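Local structure of glutamate racemase (Escherichia coli, 2JFN) at residues L34-E39 with G203-P208; Y49-D54 with P268-Y273; C92-T97 with R136-R141; V114-K119 with V130-T135. The protein belongs to the Asp/Glu/hydantoin racemase family of alpha/beta proteins and here holds glutamic acid and uridine-5'-diphosphate-N-acetylmuramoyl-L-alanine in its pockets. One frame throughout, in Å; residues are numbered along the deposited sequence.

Contact 1 of 4, residues L34-E39 with G203-P208. With GLU (glutamic acid), chain B.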
# COMPACT_ATOMS: atom_id res chain seq x y z
N LEU A 34 -1.96 -2.80 -5.10
CA LEU A 34 -2.54 -2.46 -6.39
C LEU A 34 -2.97 -1.00 -6.50
O LEU A 34 -2.99 -0.45 -7.59
CB LEU A 34 -3.74 -3.37 -6.69
CG LEU A 34 -3.38 -4.84 -6.90
CD1 LEU A 34 -4.66 -5.66 -7.02
CD2 LEU A 34 -2.53 -4.99 -8.16
N SER A 35 -3.33 -0.36 -5.38
CA SER A 35 -3.73 1.04 -5.46
C SER A 35 -2.51 1.91 -5.80
O SER A 35 -2.62 2.89 -6.54
CB SER A 35 -4.37 1.52 -4.14
OG SER A 35 -3.43 1.58 -3.08
N VAL A 36 -1.35 1.53 -5.27
CA VAL A 36 -0.12 2.27 -5.52
C VAL A 36 0.36 1.98 -6.93
O VAL A 36 0.78 2.88 -7.66
CB VAL A 36 0.99 1.87 -4.51
CG1 VAL A 36 2.28 2.65 -4.80
CG2 VAL A 36 0.51 2.13 -3.09
N TYR A 37 0.28 0.71 -7.31
CA TYR A 37 0.68 0.31 -8.65
C TYR A 37 -0.16 1.04 -9.69
O TYR A 37 0.36 1.51 -10.70
CB TYR A 37 0.54 -1.21 -8.82
CG TYR A 37 0.33 -1.65 -10.25
CD1 TYR A 37 -0.95 -1.88 -10.75
CD2 TYR A 37 1.41 -1.79 -11.12
CE1 TYR A 37 -1.16 -2.25 -12.08
CE2 TYR A 37 1.22 -2.16 -12.45
CZ TYR A 37 -0.06 -2.38 -12.92
OH TYR A 37 -0.26 -2.75 -14.23
N ASP A 38 -1.46 1.15 -9.45
CA ASP A 38 -2.36 1.81 -10.38
C ASP A 38 -1.89 3.24 -10.69
O ASP A 38 -1.93 3.66 -11.84
CB ASP A 38 -3.78 1.81 -9.79
CG ASP A 38 -4.86 1.96 -10.84
OD1 ASP A 38 -4.60 1.65 -12.02
OD2 ASP A 38 -5.98 2.39 -10.47
N GLU A 39 -1.45 3.96 -9.67
CA GLU A 39 -0.95 5.33 -9.84
C GLU A 39 0.38 5.31 -10.60
O GLU A 39 0.62 6.14 -11.48
CB GLU A 39 -0.73 6.00 -8.48
CG GLU A 39 -2.00 6.28 -7.70
CD GLU A 39 -2.71 7.55 -8.15
OE1 GLU A 39 -3.72 7.92 -7.52
OE2 GLU A 39 -2.25 8.18 -9.13
N GLY A 203 -3.90 5.89 5.41
CA GLY A 203 -2.58 5.41 5.79
C GLY A 203 -2.41 3.91 5.69
O GLY A 203 -1.62 3.30 6.41
N CYS A 204 -3.20 3.30 4.81
CA CYS A 204 -3.13 1.87 4.56
C CYS A 204 -3.35 1.79 3.05
O CYS A 204 -4.34 2.31 2.54
CB CYS A 204 -4.23 1.13 5.32
SG CYS A 204 -4.08 -0.65 5.23
N THR A 205 -2.43 1.15 2.33
CA THR A 205 -2.57 1.07 0.88
C THR A 205 -3.81 0.31 0.43
O THR A 205 -4.19 0.34 -0.74
CB THR A 205 -1.30 0.45 0.22
OG1 THR A 205 -1.17 -0.92 0.61
CG2 THR A 205 -0.06 1.22 0.65
N HIS A 206 -4.46 -0.39 1.36
CA HIS A 206 -5.69 -1.11 1.03
C HIS A 206 -6.87 -0.13 0.92
O HIS A 206 -7.80 -0.34 0.13
CB HIS A 206 -6.05 -2.13 2.11
CG HIS A 206 -5.47 -3.49 1.89
ND1 HIS A 206 -4.14 -3.79 2.10
CD2 HIS A 206 -6.06 -4.66 1.53
CE1 HIS A 206 -3.93 -5.07 1.88
NE2 HIS A 206 -5.08 -5.62 1.53
N PHE A 207 -6.83 0.93 1.71
CA PHE A 207 -7.94 1.88 1.76
C PHE A 207 -8.33 2.65 0.50
O PHE A 207 -9.51 2.82 0.24
CB PHE A 207 -7.75 2.82 2.96
CG PHE A 207 -7.71 2.09 4.30
CD1 PHE A 207 -7.38 2.77 5.47
CD2 PHE A 207 -7.98 0.72 4.37
CE1 PHE A 207 -7.32 2.10 6.70
CE2 PHE A 207 -7.93 0.04 5.60
CZ PHE A 207 -7.59 0.73 6.76
N PRO A 208 -7.35 3.12 -0.30
CA PRO A 208 -7.75 3.85 -1.51
C PRO A 208 -8.67 2.99 -2.39
O PRO A 208 -9.47 3.51 -3.16
CB PRO A 208 -6.41 4.14 -2.19
CG PRO A 208 -5.50 4.35 -1.02
CD PRO A 208 -5.89 3.19 -0.10
N GLU B . -1.55 -2.84 2.52
CA GLU B . -1.62 -2.77 3.98
C GLU B . -0.64 -1.72 4.46
O GLU B . -0.47 -0.64 3.78
CB GLU B . -1.28 -4.14 4.58
CG GLU B . -2.28 -4.51 5.69
CD GLU B . -1.79 -5.70 6.50
OE1 GLU B . -2.06 -5.79 7.69
OE2 GLU B . -1.13 -6.60 5.96
OXT GLU B . 0.01 -1.89 5.54
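Behind the glutamic acid pocket, helix 33-43 brings Ser35 and Val36 against Thr205 and Pro208 of the loop that follows strand 199-202. Ser35 OG lies 2.8 Å from Thr205 O and can donate to it, although Gly32 O competes for the same proton, so the choice is not settled. A first torsion that places OG between the backbone N and the carbonyl carbon (chi1 68°) turns the hydroxyl to Thr205 O. Ser35 CB itself points at the loop and lies 3.9 Å from Pro208 CB. One residue on, a single methyl pair, Val36 CG2 and Thr205 CG2, meets at 3.9 Å. The loop itself is a type I beta turn from Cys204 to Phe207, closed by Phe207 N to Cys204 O at 3.0 Å, with Cys204 CB sitting over the centre of the Phe207 ring. Its other side faces the ligand. Thr205 N donates to GLU O at 3.0 Å with an N-H...O angle of 161°. The ligand's GLU N donates to Thr205 OG1 at 2.7 Å, an oxygen that also bonds Ala91 O. A second bond from GLU N runs to His206 ND1 at 2.8 Å, entering at the edge of the imidazole and in its plane. Glu170 OE1 is hydrogen-bonded to His206 NE2 and probably helps to set the ring's rotation.

Contact 2 of 4, residues Y49-D54 with P268-Y273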
# COMPACT_ATOMS: atom_id res chain seq x y z
N TYR A 49 6.20 -4.61 -15.14
CA TYR A 49 5.77 -4.68 -13.75
C TYR A 49 5.66 -6.09 -13.18
O TYR A 49 5.22 -7.03 -13.86
CB TYR A 49 4.43 -3.97 -13.56
CG TYR A 49 4.47 -2.47 -13.71
CD1 TYR A 49 4.08 -1.85 -14.90
CD2 TYR A 49 4.88 -1.66 -12.65
CE1 TYR A 49 4.08 -0.45 -15.03
CE2 TYR A 49 4.90 -0.27 -12.77
CZ TYR A 49 4.49 0.33 -13.96
OH TYR A 49 4.49 1.71 -14.06
N ILE A 50 6.06 -6.22 -11.93
CA ILE A 50 5.95 -7.47 -11.20
C ILE A 50 5.19 -7.10 -9.94
O ILE A 50 5.61 -6.20 -9.20
CB ILE A 50 7.33 -8.02 -10.78
CG1 ILE A 50 8.18 -8.34 -12.01
CG2 ILE A 50 7.13 -9.27 -9.91
CD1 ILE A 50 9.64 -8.59 -11.67
N TYR A 51 4.07 -7.76 -9.71
CA TYR A 51 3.30 -7.52 -8.50
C TYR A 51 3.45 -8.76 -7.64
O TYR A 51 3.22 -9.87 -8.11
CB TYR A 51 1.82 -7.29 -8.80
CG TYR A 51 1.03 -6.85 -7.57
CD1 TYR A 51 0.26 -7.76 -6.84
CD2 TYR A 51 1.13 -5.54 -7.10
CE1 TYR A 51 -0.39 -7.36 -5.66
CE2 TYR A 51 0.48 -5.14 -5.93
CZ TYR A 51 -0.27 -6.05 -5.21
OH TYR A 51 -0.87 -5.63 -4.04
N ALA A 52 3.86 -8.57 -6.39
CA ALA A 52 4.02 -9.70 -5.49
C ALA A 52 3.26 -9.45 -4.20
O ALA A 52 3.37 -8.37 -3.61
CB ALA A 52 5.50 -9.92 -5.19
N PHE A 53 2.47 -10.43 -3.78
CA PHE A 53 1.73 -10.29 -2.55
C PHE A 53 1.92 -11.52 -1.66
O PHE A 53 1.93 -12.66 -2.13
CB PHE A 53 0.23 -10.01 -2.83
CG PHE A 53 -0.47 -11.08 -3.63
CD1 PHE A 53 -1.36 -11.95 -3.00
CD2 PHE A 53 -0.28 -11.19 -5.00
CE1 PHE A 53 -2.06 -12.91 -3.74
CE2 PHE A 53 -0.96 -12.15 -5.75
CZ PHE A 53 -1.86 -13.01 -5.12
N ASP A 54 2.12 -11.27 -0.37
CA ASP A 54 2.35 -12.34 0.60
C ASP A 54 1.05 -12.90 1.18
O ASP A 54 0.71 -12.64 2.33
CB ASP A 54 3.23 -11.81 1.74
CG ASP A 54 3.78 -12.93 2.62
OD1 ASP A 54 3.41 -14.10 2.39
OD2 ASP A 54 4.56 -12.62 3.53
N PRO A 268 -8.90 -12.66 -12.04
CA PRO A 268 -9.62 -11.72 -12.89
C PRO A 268 -9.30 -10.24 -12.61
O PRO A 268 -9.14 -9.45 -13.54
CB PRO A 268 -11.09 -12.07 -12.64
CG PRO A 268 -11.08 -12.64 -11.25
CD PRO A 268 -9.84 -13.49 -11.26
N VAL A 269 -9.18 -9.87 -11.34
CA VAL A 269 -8.86 -8.49 -10.98
C VAL A 269 -7.42 -8.19 -11.38
O VAL A 269 -7.13 -7.15 -11.96
CB VAL A 269 -9.06 -8.25 -9.47
CG1 VAL A 269 -8.62 -6.84 -9.08
CG2 VAL A 269 -10.54 -8.42 -9.13
N LEU A 270 -6.51 -9.12 -11.09
CA LEU A 270 -5.12 -8.93 -11.46
C LEU A 270 -5.02 -8.71 -12.97
O LEU A 270 -4.25 -7.86 -13.44
CB LEU A 270 -4.28 -10.15 -11.04
CG LEU A 270 -4.02 -10.31 -9.53
CD1 LEU A 270 -3.34 -11.65 -9.27
CD2 LEU A 270 -3.15 -9.17 -9.03
N GLN A 271 -5.81 -9.46 -13.74
CA GLN A 271 -5.79 -9.33 -15.19
C GLN A 271 -6.33 -7.97 -15.63
O GLN A 271 -5.78 -7.35 -16.54
CB GLN A 271 -6.59 -10.48 -15.83
CG GLN A 271 -5.81 -11.80 -15.81
CD GLN A 271 -6.60 -13.00 -16.32
OE1 GLN A 271 -6.02 -14.01 -16.72
NE2 GLN A 271 -7.92 -12.89 -16.30
N ARG A 272 -7.38 -7.49 -14.97
CA ARG A 272 -7.94 -6.17 -15.27
C ARG A 272 -6.89 -5.10 -14.97
O ARG A 272 -6.87 -4.05 -15.62
CB ARG A 272 -9.20 -5.90 -14.44
CG ARG A 272 -10.48 -6.50 -15.02
CD ARG A 272 -11.73 -5.80 -14.48
NE ARG A 272 -12.00 -6.12 -13.08
CZ ARG A 272 -12.42 -7.30 -12.65
NH1 ARG A 272 -12.63 -8.29 -13.52
NH2 ARG A 272 -12.64 -7.50 -11.36
N TYR A 273 -6.02 -5.36 -14.00
CA TYR A 273 -4.96 -4.42 -13.64
C TYR A 273 -3.76 -4.46 -14.59
O TYR A 273 -2.88 -3.60 -14.52
CB TYR A 273 -4.47 -4.66 -12.20
CG TYR A 273 -5.20 -3.86 -11.16
CD1 TYR A 273 -6.27 -4.40 -10.44
CD2 TYR A 273 -4.83 -2.54 -10.88
CE1 TYR A 273 -6.95 -3.65 -9.49
CE2 TYR A 273 -5.50 -1.78 -9.93
CZ TYR A 273 -6.56 -2.34 -9.23
OH TYR A 273 -7.23 -1.59 -8.29
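Leu270 of helix 267-272 reaches toward strand 48-53 and touches Tyr51 and Phe53, giving each methyl its own aromatic ring. Leu270 CD2 lies 4.3 Å from Tyr51 CD1, and Leu270 CD1 lies 4.3 Å from Phe53 CE2. Both approaches are oblique to the rings. No polar bond crosses the interface, and the buried surface is only 91 Å², about half of it belonging to Leu270. The backbones stay well apart, with Tyr51 CA and Leu270 CA at 9.0 Å, so the side chains alone span the gap between strand and helix.

Tyr51 and Phe53, two residues apart on the strand, point to the same side of the sheet but diverge at their first torsions. In Tyr51 the ring stands trans to the main-chain nitrogen (chi1 -173°), whereas Phe53 turns its ring between nitrogen and carbonyl carbon (chi1 60°). The rings thus leave the strand in different directions, Tyr51 meeting CD2 of the leucine and Phe53 meeting CD1. The phenol end of Tyr51 is tied elsewhere, its OH bonded to Gly30 O, which should limit movement of the ring that meets Leu270.

Leu270 also rests on Ala254 of strand 253-256, the parallel neighbour of strand 48-53. Helix 267-272 belongs to the beta-alpha-beta crossover that joins strand 253-256 to strand 277-280, two strands paired in parallel. Here it packs on the neighbouring strand 48-53 of the same mainly parallel sheet, as helices do in other alpha/beta folds.

Contact 3 of 4, residues C92-T97 with R136-R141. With GLU (glutamic acid), chain B.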
# COMPACT_ATOMS: atom_id res chain seq x y z
N CYS A 92 3.21 -0.94 1.14
CA CYS A 92 2.61 -1.52 2.33
C CYS A 92 3.09 -0.73 3.55
O CYS A 92 4.28 -0.76 3.87
CB CYS A 92 3.06 -2.98 2.41
SG CYS A 92 2.65 -3.88 3.90
N ASN A 93 2.18 -0.03 4.23
CA ASN A 93 2.55 0.76 5.41
C ASN A 93 3.10 -0.08 6.57
O ASN A 93 4.08 0.31 7.22
CB ASN A 93 1.36 1.58 5.92
CG ASN A 93 0.92 2.64 4.94
OD1 ASN A 93 0.25 2.35 3.94
ND2 ASN A 93 1.31 3.88 5.20
N THR A 94 2.48 -1.22 6.83
CA THR A 94 2.91 -2.09 7.91
C THR A 94 4.27 -2.73 7.66
O THR A 94 4.83 -3.38 8.54
CB THR A 94 1.89 -3.22 8.18
OG1 THR A 94 1.60 -3.91 6.95
CG2 THR A 94 0.60 -2.65 8.74
N ALA A 95 4.81 -2.55 6.46
CA ALA A 95 6.12 -3.13 6.15
C ALA A 95 7.18 -2.09 5.84
O ALA A 95 8.34 -2.25 6.21
CB ALA A 95 5.99 -4.10 4.97
N SER A 96 6.78 -1.02 5.16
CA SER A 96 7.73 0.02 4.78
C SER A 96 8.70 0.43 5.87
O SER A 96 9.87 0.04 5.84
CB SER A 96 6.99 1.27 4.28
OG SER A 96 6.75 1.18 2.89
N THR A 97 8.22 1.21 6.83
CA THR A 97 9.07 1.69 7.91
C THR A 97 10.14 0.69 8.36
O THR A 97 11.33 0.86 8.08
CB THR A 97 8.23 2.09 9.12
OG1 THR A 97 7.59 0.93 9.68
CG2 THR A 97 7.16 3.09 8.70
N ARG A 136 -5.06 -1.55 12.29
CA ARG A 136 -4.85 -1.58 13.73
C ARG A 136 -3.39 -1.48 14.16
O ARG A 136 -3.07 -0.74 15.09
CB ARG A 136 -5.48 -2.85 14.31
CG ARG A 136 -5.49 -2.86 15.83
CD ARG A 136 -6.17 -1.61 16.37
NE ARG A 136 -5.89 -1.41 17.78
CZ ARG A 136 -6.30 -0.37 18.49
NH1 ARG A 136 -7.02 0.59 17.91
NH2 ARG A 136 -5.99 -0.27 19.77
N GLY A 137 -2.51 -2.22 13.49
CA GLY A 137 -1.11 -2.20 13.84
C GLY A 137 -0.35 -0.92 13.53
O GLY A 137 0.60 -0.57 14.22
N THR A 138 -0.78 -0.21 12.49
CA THR A 138 -0.12 1.03 12.08
C THR A 138 -0.36 2.21 13.03
O THR A 138 0.49 3.10 13.14
CB THR A 138 -0.58 1.45 10.67
OG1 THR A 138 -0.27 0.40 9.74
CG2 THR A 138 0.12 2.73 10.23
N VAL A 139 -1.50 2.21 13.71
CA VAL A 139 -1.83 3.29 14.64
C VAL A 139 -1.20 3.10 16.02
O VAL A 139 -1.37 3.94 16.91
CB VAL A 139 -3.36 3.43 14.80
CG1 VAL A 139 -3.99 3.86 13.49
CG2 VAL A 139 -3.96 2.12 15.28
N LYS A 140 -0.46 2.01 16.18
CA LYS A 140 0.19 1.71 17.45
C LYS A 140 1.71 1.84 17.33
O LYS A 140 2.44 1.66 18.31
CB LYS A 140 -0.18 0.28 17.89
CG LYS A 140 0.37 -0.14 19.25
CD LYS A 140 -0.16 -1.51 19.67
CE LYS A 140 0.28 -2.61 18.70
NZ LYS A 140 1.76 -2.76 18.65
N ARG A 141 2.17 2.15 16.13
CA ARG A 141 3.60 2.30 15.85
C ARG A 141 4.16 3.65 16.27
O ARG A 141 3.50 4.68 16.12
CB ARG A 141 3.86 2.09 14.36
CG ARG A 141 3.72 0.65 13.90
CD ARG A 141 4.88 -0.19 14.40
NE ARG A 141 4.77 -1.59 14.01
CZ ARG A 141 3.80 -2.40 14.42
NH1 ARG A 141 2.86 -1.96 15.25
NH2 ARG A 141 3.78 -3.67 14.02
N GLU B . -1.55 -2.84 2.52
CA GLU B . -1.62 -2.77 3.98
C GLU B . -0.64 -1.72 4.46
O GLU B . -0.47 -0.64 3.78
CB GLU B . -1.28 -4.14 4.58
CG GLU B . -2.28 -4.51 5.69
CD GLU B . -1.79 -5.70 6.50
OE1 GLU B . -2.06 -5.79 7.69
OE2 GLU B . -1.13 -6.60 5.96
OXT GLU B . 0.01 -1.89 5.54
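The nearest approach across the two segments sets a hydroxyl oxygen against a methyl group: Thr138 OG1 lies 3.3 Å from Thr94 CG2. The two side chains cross at about a right angle, and no hydrogen bond joins the segments. Thr138 OG1 also approaches the aliphatic part of Asn93, at 4.3 Å from its CB.

With chi1 of Thr94 at 53°, its OG1 is turned to GLU OXT and donates to it at 2.9 Å, while CG2 faces Thr138 and also lies beside OXT. The same carboxylate oxygen takes a second, nearly straight bond from Thr94 N, with an N-H...O angle of 168°. Its partner oxygen, GLU O, receives Asn93 N at 2.8 Å. Backbone N-H groups near the start of helix 93-106 thus grip both carboxylate oxygens, and the helix dipole would probably favour the negative charge there. Cys92 O, just before this turn, accepts from both Ala95 N and Ser96 N.

On the other segment, Thr138 O bonds Thr144 OG1 of helix 142-150, and Arg141 forms a salt bridge with Glu65. The contact lies between the start of helix 93-106, whose Ala95 packs on helix 65-82 and strand 87-90, and the loop joining strand 129-134 to helix 142-150.

Contact 4 of 4, residues V114-K119 with V130-T135. With UMA (uridine-5'-diphosphate-N-acetylmuramoyl-L-alanine), chain C.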
# COMPACT_ATOMS: atom_id res chain seq x y z
N VAL A 114 6.56 3.70 1.93
CA VAL A 114 5.32 4.45 2.08
C VAL A 114 5.03 4.80 3.52
O VAL A 114 5.15 3.97 4.43
CB VAL A 114 4.11 3.66 1.56
CG1 VAL A 114 4.30 3.29 0.10
CG2 VAL A 114 3.91 2.43 2.42
N VAL A 115 4.65 6.05 3.75
CA VAL A 115 4.29 6.52 5.07
C VAL A 115 2.99 7.29 4.87
O VAL A 115 2.77 7.87 3.80
CB VAL A 115 5.36 7.46 5.68
CG1 VAL A 115 6.62 6.67 5.99
CG2 VAL A 115 5.68 8.58 4.71
N PRO A 116 2.10 7.29 5.87
CA PRO A 116 0.83 8.02 5.74
C PRO A 116 1.07 9.46 5.30
O PRO A 116 1.97 10.13 5.81
CB PRO A 116 0.24 7.93 7.15
CG PRO A 116 0.73 6.56 7.61
CD PRO A 116 2.18 6.57 7.15
N ALA A 117 0.26 9.93 4.35
CA ALA A 117 0.38 11.28 3.80
C ALA A 117 -0.07 12.40 4.74
O ALA A 117 -0.83 13.29 4.36
CB ALA A 117 -0.39 11.38 2.48
N ILE A 118 0.42 12.35 5.98
CA ILE A 118 0.06 13.35 6.96
C ILE A 118 0.55 14.74 6.59
O ILE A 118 -0.18 15.72 6.75
CB ILE A 118 0.62 12.97 8.35
CG1 ILE A 118 -0.08 11.71 8.84
CG2 ILE A 118 0.43 14.13 9.33
CD1 ILE A 118 0.49 11.15 10.12
N LYS A 119 1.78 14.82 6.08
CA LYS A 119 2.36 16.10 5.70
C LYS A 119 1.49 16.92 4.74
O LYS A 119 1.13 18.06 5.04
CB LYS A 119 3.76 15.89 5.11
CG LYS A 119 4.49 17.20 4.81
CD LYS A 119 5.92 16.97 4.37
CE LYS A 119 6.59 18.28 4.05
NZ LYS A 119 7.89 18.06 3.37
N VAL A 130 -7.61 16.70 11.04
CA VAL A 130 -7.15 15.72 10.07
C VAL A 130 -7.31 14.31 10.62
O VAL A 130 -6.85 14.00 11.72
CB VAL A 130 -5.68 15.97 9.70
CG1 VAL A 130 -5.18 14.87 8.77
CG2 VAL A 130 -5.54 17.33 9.03
N GLY A 131 -7.96 13.46 9.84
CA GLY A 131 -8.16 12.09 10.26
C GLY A 131 -7.13 11.15 9.63
O GLY A 131 -6.65 11.39 8.52
N LEU A 132 -6.79 10.09 10.35
CA LEU A 132 -5.85 9.11 9.84
C LEU A 132 -6.49 7.74 9.94
O LEU A 132 -6.77 7.26 11.04
CB LEU A 132 -4.54 9.12 10.64
CG LEU A 132 -3.51 8.02 10.31
CD1 LEU A 132 -3.06 8.13 8.86
CD2 LEU A 132 -2.32 8.16 11.25
N LEU A 133 -6.77 7.15 8.79
CA LEU A 133 -7.36 5.81 8.74
C LEU A 133 -6.21 4.88 8.39
O LEU A 133 -5.57 5.04 7.36
CB LEU A 133 -8.42 5.70 7.64
CG LEU A 133 -9.82 6.25 7.90
CD1 LEU A 133 -10.68 5.95 6.68
CD2 LEU A 133 -10.41 5.59 9.15
N ALA A 134 -5.95 3.92 9.27
CA ALA A 134 -4.88 2.97 9.04
C ALA A 134 -5.31 1.64 9.63
O ALA A 134 -6.38 1.54 10.23
CB ALA A 134 -3.60 3.45 9.72
N THR A 135 -4.48 0.62 9.47
CA THR A 135 -4.84 -0.66 10.04
C THR A 135 -4.50 -0.61 11.53
O THR A 135 -3.75 0.26 11.97
CB THR A 135 -4.12 -1.83 9.34
OG1 THR A 135 -4.67 -3.06 9.81
CG2 THR A 135 -2.62 -1.78 9.61
N1 UMA C . 5.32 9.52 -0.02
C2 UMA C . 5.81 8.21 0.48
N3 UMA C . 6.97 7.74 -0.12
C4 UMA C . 7.69 8.39 -1.13
C5 UMA C . 7.13 9.73 -1.60
C6 UMA C . 6.00 10.20 -1.04
O2 UMA C . 5.25 7.57 1.36
O4 UMA C . 8.69 7.87 -1.59
C1B UMA C . 4.06 10.04 0.62
C2B UMA C . 4.37 10.76 1.92
O2' UMA C . 3.40 10.49 3.00
C3B UMA C . 4.47 12.22 1.63
C4B UMA C . 3.42 12.30 0.54
O4B UMA C . 3.41 11.04 -0.13
O3B UMA C . 4.13 12.84 2.89
C5B UMA C . 3.67 13.33 -0.49
O5B UMA C . 4.98 13.27 -0.92
PA UMA C . 5.65 14.35 -1.87
O1A UMA C . 6.82 13.66 -2.43
O2A UMA C . 4.68 14.80 -2.82
O3A UMA C . 6.12 15.49 -0.83
PB UMA C . 6.20 15.56 0.76
O1B UMA C . 4.89 15.45 1.38
O2B UMA C . 7.03 16.72 1.11
O1' UMA C . 7.14 14.25 1.06
C1' UMA C . 8.51 14.25 1.46
C2' UMA C . 9.29 13.15 0.80
N2' UMA C . 9.31 13.29 -0.67
C7' UMA C . 10.43 13.59 -1.34
O7' UMA C . 11.54 13.59 -0.80
C8' UMA C . 10.34 13.91 -2.81
C3' UMA C . 8.67 11.80 1.23
O3' UMA C . 9.45 10.68 0.68
C4' UMA C . 8.62 11.68 2.77
O4' UMA C . 8.02 10.46 3.15
C5' UMA C . 7.84 12.86 3.36
O5' UMA C . 8.48 14.11 2.91
C6' UMA C . 7.85 12.89 4.88
O6' UMA C . 9.19 12.87 5.36
C18 UMA C . 10.88 10.46 0.76
C19 UMA C . 11.29 9.54 1.86
O18 UMA C . 12.38 9.66 2.40
C20 UMA C . 11.39 10.10 -0.66
N4 UMA C . 10.38 8.61 2.19
C21 UMA C . 10.59 7.50 3.14
C22 UMA C . 11.88 6.66 2.89
O19 UMA C . 12.28 6.56 1.70
O20 UMA C . 12.47 6.13 3.86
C23 UMA C . 9.37 6.58 3.12
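Leu132 on strand 129-134 meets Pro116, just before helix 118-124, and Ile118 in its first turn, so the contact packs a beta-alpha connection onto a strand of the four-stranded parallel sheet. The two methyls of Leu132 take different partners. Leu132 CD1 comes to 3.7 Å from Pro116 CB, while Leu132 CD2 meets Ile118 CD1 at 4.3 Å. With CG trans to the backbone nitrogen, chi1 173° carries the leucine off the strand, where its methyls meet proline and isoleucine side by side. The contact is wholly apolar and buried.

The bend of segment 114-119 is consistent with bringing these two residues to the same leucine. An inverse gamma turn centred on Ala117 is closed by Ile118 N to Pro116 O at 2.7 Å, and Ala117 itself is the N-cap of the helix. Further out, Val201 on the adjacent strand 199-202 packs on both Pro116 and Leu132. Helix 142-150 closes in through Leu147 and Ile148 on Ile118, and through Thr144 on Leu132.

The other side of segment 114-119 holds uridine-5'-diphosphate-N-acetylmuramoyl-L-alanine. Val115 uses both backbone polar groups: its N donates to UMA O2 at 2.9 Å (N-H...O angle 156°), and its O accepts from UMA O2' at 2.8 Å. Lys119, the residue after Ile118, reaches the diphosphate along a fully extended chain, its CD passing both UMA O1B and UMA O2B before Lys119 NZ bonds UMA O2B at 2.8 Å.

Overall arrangement
Contacts 2, 3 and 4 are buried, contact 1 partly so, though nearest the chain's centre. Contact 1 touches all the others: contact 2 through Tyr37 OH and Tyr273 O, contact 4 through Gly203 N and Leu133 O, contact 3 through Asn93. Contacts 3 and 4 meet at Ser96 OG and Val114 N; strand 129-134 serves contact 4, the loop after it contact 3. Contacts 1 and 3 share glutamic acid, which takes the hydrogen bonds of contact 3, whereas in contact 1 a serine hydroxyl also meets a carbonyl across the segments. Contact 4 is apolar within yet polar toward the second ligand. Contact 2, apolar, belongs to the mixed sheet, its centre about 22 Å from that of contact 3.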